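Local coordinates for protein diaminopropionate ammonia-lyase (Escherichia coli, PDB 4D9I) that catalyses the pyridoxal 5'-phosphate-dependent alpha,beta-elimination of both L- and D-2,3-diaminopropionate to pyruvate and ammonia, working as a homodimer of fold type II subunits, at residues Ile8-Asn13 with Met360-Leu365; Ile257-Pro260 with Asp264-Tyr267; Val227-Gln230 with Met236-Gly239. All coordinates share one frame; numbering follows the deposited sequence.

Contact 1: Ile8-Asn13 with Met360-Leu365; sequences IDIADN and MEKLAL
Lys362, on the last turn of helix 356-363, reaches over Ile10 to form a salt bridge with Asp12, setting the C-terminal end of the helix against strand 8-12, outermost in the larger, seven-stranded mixed sheet. Its NZ stands 2.8 Å from Asp12 OD2, which it meets from above the carboxylate plane, 53° out of it. Water 1 joins the same two residues a second time: it accepts from Lys362 NZ at 3.0 Å and from the backbone N of Asp12 at 3.2 Å. Nearer the helix, the aliphatic part of the lysine slides past Ile10 in the opposite direction, Lys362 CG lying 3.8 Å from Ile10 CG2. Ile10 CD1, which also touches the lysine chain, meets Leu363 CD2 at 3.7 Å, the two side chains lying obliquely to one another. Lys362 has CG anti to its backbone N (chi1 -179°) and a bend at chi2 (67°), which direct the chain past Ile10 and bring the amine to Asp12. Further out, Gln308 NE2 on the neighbouring antiparallel strand 308-312 donates to Asp12 OD1 and to the carbonyl of Lys362, tying carboxylate and helix end together. The helix closes in a Schellman motif at Ala364, with Leu365 N bonded to Met360 O at 2.8 Å. Both charged residues are exposed, so solvent probably weakens their attraction, while Ile10 and Leu363 add an apolar contact beside it.

Contact 2: Ile257-Pro260 with Asp264-Tyr267; sequences IVEP and DCIY
Glu259 sends its carboxylate from strand 254-260 into the first turn of helix 265-272, where it accepts two backbone hydrogen bonds. Tyr267 N donates to Glu259 OE1 at 2.7 Å, nearly in line with the C-O bond and with an N-H...O angle of 154°. Glu259 OE2 takes the N-H of Ile266 on its syn lone pair, the N lying 3.0 Å away and the angle being 165°. The N-cap residue Asp264 makes no capping bond with its own side chain, and it is Glu259 that takes up these amide hydrogens. CG of Glu259 lies anti to the carbonyl carbon (chi1 -66°) and the chain is extended at chi2, which carries the carboxylate across to the amides. The two amide donors and the N-terminal end of the helix would probably favour a negative charge on Glu259. Close van der Waals contacts also reach the carboxylate: Ile266 CD1 lies 3.3 Å and Cys265 SG 3.5 Å from Glu259 OE2. The apolar contact is a looser one, Ile257 CG2 meeting Ile266 CG2 at 4.1 Å with the side chains at about a right angle. Covalently, Cys265 is joined to Cys291 by a disulfide. Asp264 turns to Ser311 and Arg268, Ile257 and Ile266 pack against Leu302 of helix 296-305, and Tyr267 lies on Phe309 and Ser311 of strand 308-312.

Contact 3: Val227-Gln230 with Met236-Gly239; sequences VLLQ and MAGG
Leu229 and Met236 meet in the first half of a beta-alpha-beta unit, strand 226-230, helix 235-248, strand 254-260, in the larger sheet of this fold type II enzyme. Gly232 and Gly234 lie in the glycine-rich loop between strand and helix, consistent with the phosphate-binding loop of fold type II enzymes, and the backbone N of Met236 is hydrogen-bonded to the phosphate oxygen OP2 of the pyridoxal phosphate-lysine at position 77. The CB of Met236 already points toward the strand. CG is anti to the backbone N (chi1 -173°), and bends at chi2 (-80°) and chi3 (-75°) fold the thioether over. Met236 SD then rests 3.9 Å from Leu229 CD2, the two side chains crossing obliquely. The terminal CE of Met236 goes on to the end of the strand, where it lies 3.4 Å from the backbone O of Gln230 and 3.6 Å from that residue's OE1. Gln230 starts away from the helix, but its CG sits between N and carbonyl carbon and a bend at chi2 brings the amide round to the methyl. The NE2 end of that amide is held by the carbonyls of Ser339 and Ile374, which probably holds OE1 of Gln230 beside Met236 CE. One residue further along the helix, Leu229 CB meets Ala237 CB at 4.0 Å, and the small Ala237 side chain is consistent with the close approach of the backbones there: Leu229 CD1 reaches Ala237 O at 3.9 Å. Val240 and Leu241, on the next turn, continue the cover over Leu229. The polar link is by solvent: water 2 donates to Gln230 O at 2.8 Å and accepts from Ala237 N at 2.6 Å.

From the N terminus, strand 8-12 opens the loop that contact 1 closes some 350 residues later at the end of helix 356-363. Contacts 2 and 3 both nest inside it. Contact 3 closes first, between strand 226-230 and helix 235-248; strand 254-260 then follows, and contact 2 closes a second short loop onto helix 265-272. These two are in series and do not cross. Their strands are sheet neighbours, with Val258 N 2.9 Å from Leu229 O, a probable hydrogen bond. Strand 308-312 separates strand 254-260 from 8-12, yet Tyr267 bridges contacts 2 and 1 by packing on Asp9 and Ala11.

Contact 1: Ile8-Asn13 with Met360-Leu365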
loop_
_atom_site.group_PDB
_atom_site.type_symbol
_atom_site.label_atom_id
_atom_site.label_comp_id
_atom_site.label_asym_id
_atom_site.label_seq_id
_atom_site.Cartn_x
_atom_site.Cartn_y
_atom_site.Cartn_z
ATOM N N ILE B 8 22.686 -4.744 -4.440
ATOM C CA ILE B 8 22.828 -3.392 -5.002
ATOM C C ILE B 8 24.298 -3.124 -5.304
ATOM O O ILE B 8 25.049 -2.686 -4.421
ATOM C CB ILE B 8 22.376 -2.267 -4.044
ATOM C CG1 ILE B 8 20.971 -2.490 -3.496
ATOM C CG2 ILE B 8 22.438 -0.915 -4.756
ATOM C CD1 ILE B 8 20.778 -1.794 -2.162
ATOM N N ASP B 9 24.718 -3.389 -6.531
ATOM C CA ASP B 9 26.095 -3.123 -6.913
ATOM C C ASP B 9 26.197 -1.698 -7.426
ATOM O O ASP B 9 25.437 -1.305 -8.318
ATOM C CB ASP B 9 26.560 -4.118 -7.981
ATOM C CG ASP B 9 26.710 -5.536 -7.435
ATOM O OD1 ASP B 9 26.990 -5.697 -6.240
ATOM O OD2 ASP B 9 26.560 -6.499 -8.213
ATOM N N ILE B 10 27.114 -0.934 -6.833
ATOM C CA ILE B 10 27.353 0.461 -7.204
ATOM C C ILE B 10 28.721 0.588 -7.825
ATOM O O ILE B 10 29.722 0.187 -7.211
ATOM C CB ILE B 10 27.307 1.410 -5.982
ATOM C CG1 ILE B 10 25.978 1.283 -5.239
ATOM C CG2 ILE B 10 27.549 2.850 -6.429
ATOM C CD1 ILE B 10 26.063 1.626 -3.761
ATOM N N ALA B 11 28.772 1.139 -9.039
ATOM C CA ALA B 11 30.042 1.407 -9.699
ATOM C C ALA B 11 30.146 2.891 -10.003
ATOM O O ALA B 11 29.264 3.460 -10.660
ATOM C CB ALA B 11 30.173 0.586 -10.972
ATOM N N ASP B 12 31.209 3.507 -9.482
ATOM C CA ASP B 12 31.591 4.880 -9.840
ATOM C C ASP B 12 31.900 4.968 -11.321
ATOM O O ASP B 12 32.619 4.121 -11.839
ATOM C CB ASP B 12 32.859 5.301 -9.096
ATOM C CG ASP B 12 32.638 5.491 -7.626
ATOM O OD1 ASP B 12 31.547 5.918 -7.206
ATOM O OD2 ASP B 12 33.573 5.205 -6.873
ATOM N N ASN B 13 31.382 5.994 -11.990
ATOM C CA ASN B 13 31.660 6.196 -13.422
ATOM C C ASN B 13 33.079 6.713 -13.629
ATOM O O ASN B 13 33.339 7.906 -13.491
ATOM C CB ASN B 13 30.616 7.131 -14.063
ATOM C CG ASN B 13 30.880 7.417 -15.552
ATOM O OD1 ASN B 13 30.292 8.352 -16.115
ATOM N ND2 ASN B 13 31.721 6.608 -16.194
ATOM N N MET B 360 25.195 4.348 2.016
ATOM C CA MET B 360 24.851 5.773 2.044
ATOM C C MET B 360 26.069 6.635 1.767
ATOM O O MET B 360 25.985 7.594 1.006
ATOM C CB MET B 360 24.214 6.162 3.375
ATOM C CG MET B 360 22.786 5.658 3.479
ATOM S SD MET B 360 21.973 6.161 5.007
ATOM C CE MET B 360 21.331 7.768 4.543
ATOM N N GLU B 361 27.197 6.274 2.373
ATOM C CA GLU B 361 28.456 6.974 2.133
ATOM C C GLU B 361 28.886 6.893 0.676
ATOM O O GLU B 361 29.274 7.898 0.099
ATOM C CB GLU B 361 29.557 6.423 3.023
ATOM C CG GLU B 361 29.403 6.817 4.476
ATOM C CD GLU B 361 30.533 6.307 5.355
ATOM O OE1 GLU B 361 31.673 6.125 4.865
ATOM O OE2 GLU B 361 30.270 6.097 6.551
ATOM N N LYS B 362 28.818 5.693 0.097
ATOM C CA LYS B 362 29.146 5.467 -1.309
ATOM C C LYS B 362 28.268 6.348 -2.187
ATOM O O LYS B 362 28.762 7.003 -3.106
ATOM C CB LYS B 362 28.982 3.981 -1.681
ATOM C CG LYS B 362 29.316 3.608 -3.123
ATOM C CD LYS B 362 30.804 3.771 -3.426
ATOM C CE LYS B 362 31.228 2.945 -4.634
ATOM N NZ LYS B 362 32.626 3.262 -5.049
ATOM N N LEU B 363 26.976 6.386 -1.880
ATOM C CA LEU B 363 26.013 7.147 -2.672
ATOM C C LEU B 363 25.962 8.624 -2.299
ATOM O O LEU B 363 25.248 9.387 -2.938
ATOM C CB LEU B 363 24.603 6.517 -2.597
ATOM C CG LEU B 363 24.485 5.066 -3.077
ATOM C CD1 LEU B 363 23.195 4.415 -2.579
ATOM C CD2 LEU B 363 24.630 4.932 -4.594
ATOM N N ALA B 364 26.744 9.023 -1.288
ATOM C CA ALA B 364 26.757 10.401 -0.778
ATOM C C ALA B 364 25.370 10.860 -0.312
ATOM O O ALA B 364 25.032 12.044 -0.364
ATOM C CB ALA B 364 27.357 11.370 -1.803
ATOM N N LEU B 365 24.570 9.908 0.148
ATOM C CA LEU B 365 23.323 10.240 0.828
ATOM C C LEU B 365 23.565 10.555 2.304
ATOM O O LEU B 365 24.201 9.783 3.025
ATOM C CB LEU B 365 22.316 9.101 0.686
ATOM C CG LEU B 365 22.008 8.762 -0.784
ATOM C CD1 LEU B 365 21.272 7.432 -0.850
ATOM C CD2 LEU B 365 21.201 9.865 -1.449
HETATM O O HOH W 1 33.416 2.132 -7.683
#

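Contact 2: Ile257-Pro260 with Asp264-Tyr267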
loop_
_atom_site.group_PDB
_atom_site.type_symbol
_atom_site.label_atom_id
_atom_site.label_comp_id
_atom_site.label_asym_id
_atom_site.label_seq_id
_atom_site.Cartn_x
_atom_site.Cartn_y
_atom_site.Cartn_z
ATOM N N ILE B 257 22.364 5.949 -12.119
ATOM C CA ILE B 257 21.636 5.186 -13.141
ATOM C C ILE B 257 21.334 3.807 -12.561
ATOM O O ILE B 257 22.219 3.157 -11.975
ATOM C CB ILE B 257 22.492 5.050 -14.415
ATOM C CG1 ILE B 257 23.141 6.399 -14.781
ATOM C CG2 ILE B 257 21.672 4.486 -15.577
ATOM C CD1 ILE B 257 22.179 7.575 -14.905
ATOM N N VAL B 258 20.078 3.384 -12.688
ATOM C CA VAL B 258 19.628 2.157 -12.076
ATOM C C VAL B 258 19.145 1.126 -13.102
ATOM O O VAL B 258 18.255 1.405 -13.909
ATOM C CB VAL B 258 18.500 2.460 -11.054
ATOM C CG1 VAL B 258 18.070 1.180 -10.355
ATOM C CG2 VAL B 258 18.994 3.484 -10.050
ATOM N N GLU B 259 19.712 -0.071 -13.034
ATOM C CA GLU B 259 19.328 -1.164 -13.912
ATOM C C GLU B 259 19.164 -2.491 -13.177
ATOM O O GLU B 259 19.892 -2.774 -12.237
ATOM C CB GLU B 259 20.361 -1.358 -15.034
ATOM C CG GLU B 259 20.450 -0.214 -16.012
ATOM C CD GLU B 259 21.523 -0.458 -17.044
ATOM O OE1 GLU B 259 22.704 -0.607 -16.651
ATOM O OE2 GLU B 259 21.183 -0.530 -18.237
ATOM N N PRO B 260 18.198 -3.306 -13.614
ATOM C CA PRO B 260 18.132 -4.709 -13.185
ATOM C C PRO B 260 19.334 -5.472 -13.749
ATOM O O PRO B 260 19.768 -5.213 -14.893
ATOM C CB PRO B 260 16.827 -5.234 -13.801
ATOM C CG PRO B 260 16.322 -4.182 -14.730
ATOM C CD PRO B 260 17.160 -2.941 -14.602
ATOM N N ASP B 264 21.582 -5.168 -17.295
ATOM C CA ASP B 264 22.303 -3.957 -16.916
ATOM C C ASP B 264 23.330 -3.543 -17.979
ATOM O O ASP B 264 24.531 -3.521 -17.715
ATOM C CB ASP B 264 22.952 -4.133 -15.539
ATOM C CG ASP B 264 23.859 -5.350 -15.462
ATOM O OD1 ASP B 264 23.895 -6.164 -16.414
ATOM O OD2 ASP B 264 24.552 -5.488 -14.440
ATOM N N CYS B 265 22.841 -3.210 -19.174
ATOM C CA CYS B 265 23.711 -2.853 -20.301
ATOM C C CYS B 265 24.507 -1.567 -20.085
ATOM O O CYS B 265 25.670 -1.481 -20.497
ATOM C CB CYS B 265 22.914 -2.756 -21.597
ATOM S SG CYS B 265 21.764 -1.357 -21.617
ATOM N N ILE B 266 23.890 -0.567 -19.450
ATOM C CA ILE B 266 24.627 0.671 -19.157
ATOM C C ILE B 266 25.697 0.406 -18.083
ATOM O O ILE B 266 26.841 0.850 -18.202
ATOM C CB ILE B 266 23.695 1.857 -18.820
ATOM C CG1 ILE B 266 23.035 2.380 -20.097
ATOM C CG2 ILE B 266 24.467 3.009 -18.208
ATOM C CD1 ILE B 266 21.556 2.129 -20.165
ATOM N N TYR B 267 25.324 -0.351 -17.056
ATOM C CA TYR B 267 26.238 -0.675 -15.977
ATOM C C TYR B 267 27.466 -1.381 -16.551
ATOM O O TYR B 267 28.588 -0.974 -16.287
ATOM C CB TYR B 267 25.547 -1.560 -14.943
ATOM C CG TYR B 267 26.416 -1.973 -13.777
ATOM C CD1 TYR B 267 26.464 -1.203 -12.607
ATOM C CD2 TYR B 267 27.165 -3.148 -13.822
ATOM C CE1 TYR B 267 27.245 -1.583 -11.526
ATOM C CE2 TYR B 267 27.959 -3.538 -12.748
ATOM C CZ TYR B 267 27.992 -2.753 -11.605
ATOM O OH TYR B 267 28.765 -3.137 -10.544
#

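Contact 3: Val227-Gln230 with Met236-Gly239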
loop_
_atom_site.group_PDB
_atom_site.type_symbol
_atom_site.label_atom_id
_atom_site.label_comp_id
_atom_site.label_asym_id
_atom_site.label_seq_id
_atom_site.Cartn_x
_atom_site.Cartn_y
_atom_site.Cartn_z
ATOM N N VAL B 227 19.939 12.587 -8.319
ATOM C CA VAL B 227 18.853 12.051 -9.141
ATOM C C VAL B 227 19.104 10.565 -9.434
ATOM O O VAL B 227 20.234 10.158 -9.765
ATOM C CB VAL B 227 18.598 12.884 -10.426
ATOM C CG1 VAL B 227 19.809 12.891 -11.359
ATOM C CG2 VAL B 227 17.344 12.398 -11.157
ATOM N N LEU B 228 18.062 9.760 -9.234
ATOM C CA LEU B 228 18.092 8.364 -9.608
ATOM C C LEU B 228 17.300 8.206 -10.890
ATOM O O LEU B 228 16.142 8.637 -10.981
ATOM C CB LEU B 228 17.552 7.458 -8.491
ATOM C CG LEU B 228 18.650 7.083 -7.466
ATOM C CD1 LEU B 228 18.945 8.253 -6.535
ATOM C CD2 LEU B 228 18.287 5.846 -6.641
ATOM N N LEU B 229 17.932 7.599 -11.881
ATOM C CA LEU B 229 17.314 7.436 -13.176
ATOM C C LEU B 229 17.394 5.971 -13.599
ATOM O O LEU B 229 18.485 5.446 -13.852
ATOM C CB LEU B 229 18.012 8.362 -14.208
ATOM C CG LEU B 229 17.879 9.883 -14.000
ATOM C CD1 LEU B 229 18.815 10.655 -14.943
ATOM C CD2 LEU B 229 16.430 10.327 -14.199
ATOM N N GLN B 230 16.244 5.315 -13.687
ATOM C CA GLN B 230 16.190 3.942 -14.183
ATOM C C GLN B 230 16.457 3.932 -15.685
ATOM O O GLN B 230 16.047 4.850 -16.390
ATOM C CB GLN B 230 14.851 3.256 -13.857
ATOM C CG GLN B 230 13.585 3.927 -14.393
ATOM C CD GLN B 230 13.026 4.959 -13.416
ATOM O OE1 GLN B 230 13.601 6.025 -13.248
ATOM N NE2 GLN B 230 11.916 4.636 -12.772
ATOM N N MET B 236 15.480 7.724 -21.813
ATOM C CA MET B 236 14.987 8.587 -20.745
ATOM C C MET B 236 16.139 9.185 -19.932
ATOM O O MET B 236 16.225 10.408 -19.802
ATOM C CB MET B 236 13.991 7.872 -19.815
ATOM C CG MET B 236 13.341 8.810 -18.783
ATOM S SD MET B 236 14.329 9.211 -17.315
ATOM C CE MET B 236 14.194 7.697 -16.377
ATOM N N ALA B 237 17.009 8.335 -19.376
ATOM C CA ALA B 237 18.127 8.835 -18.543
ATOM C C ALA B 237 18.967 9.841 -19.320
ATOM O O ALA B 237 19.312 10.900 -18.801
ATOM C CB ALA B 237 19.001 7.685 -18.020
ATOM N N GLY B 238 19.280 9.538 -20.576
ATOM C CA GLY B 238 20.115 10.447 -21.376
ATOM C C GLY B 238 19.449 11.811 -21.535
ATOM O O GLY B 238 20.040 12.845 -21.235
ATOM N N GLY B 239 18.189 11.791 -21.980
ATOM C CA GLY B 239 17.420 13.014 -22.219
ATOM C C GLY B 239 17.254 13.846 -20.956
ATOM O O GLY B 239 17.473 15.067 -20.960
HETATM O O HOH W 2 16.497 5.764 -18.989
#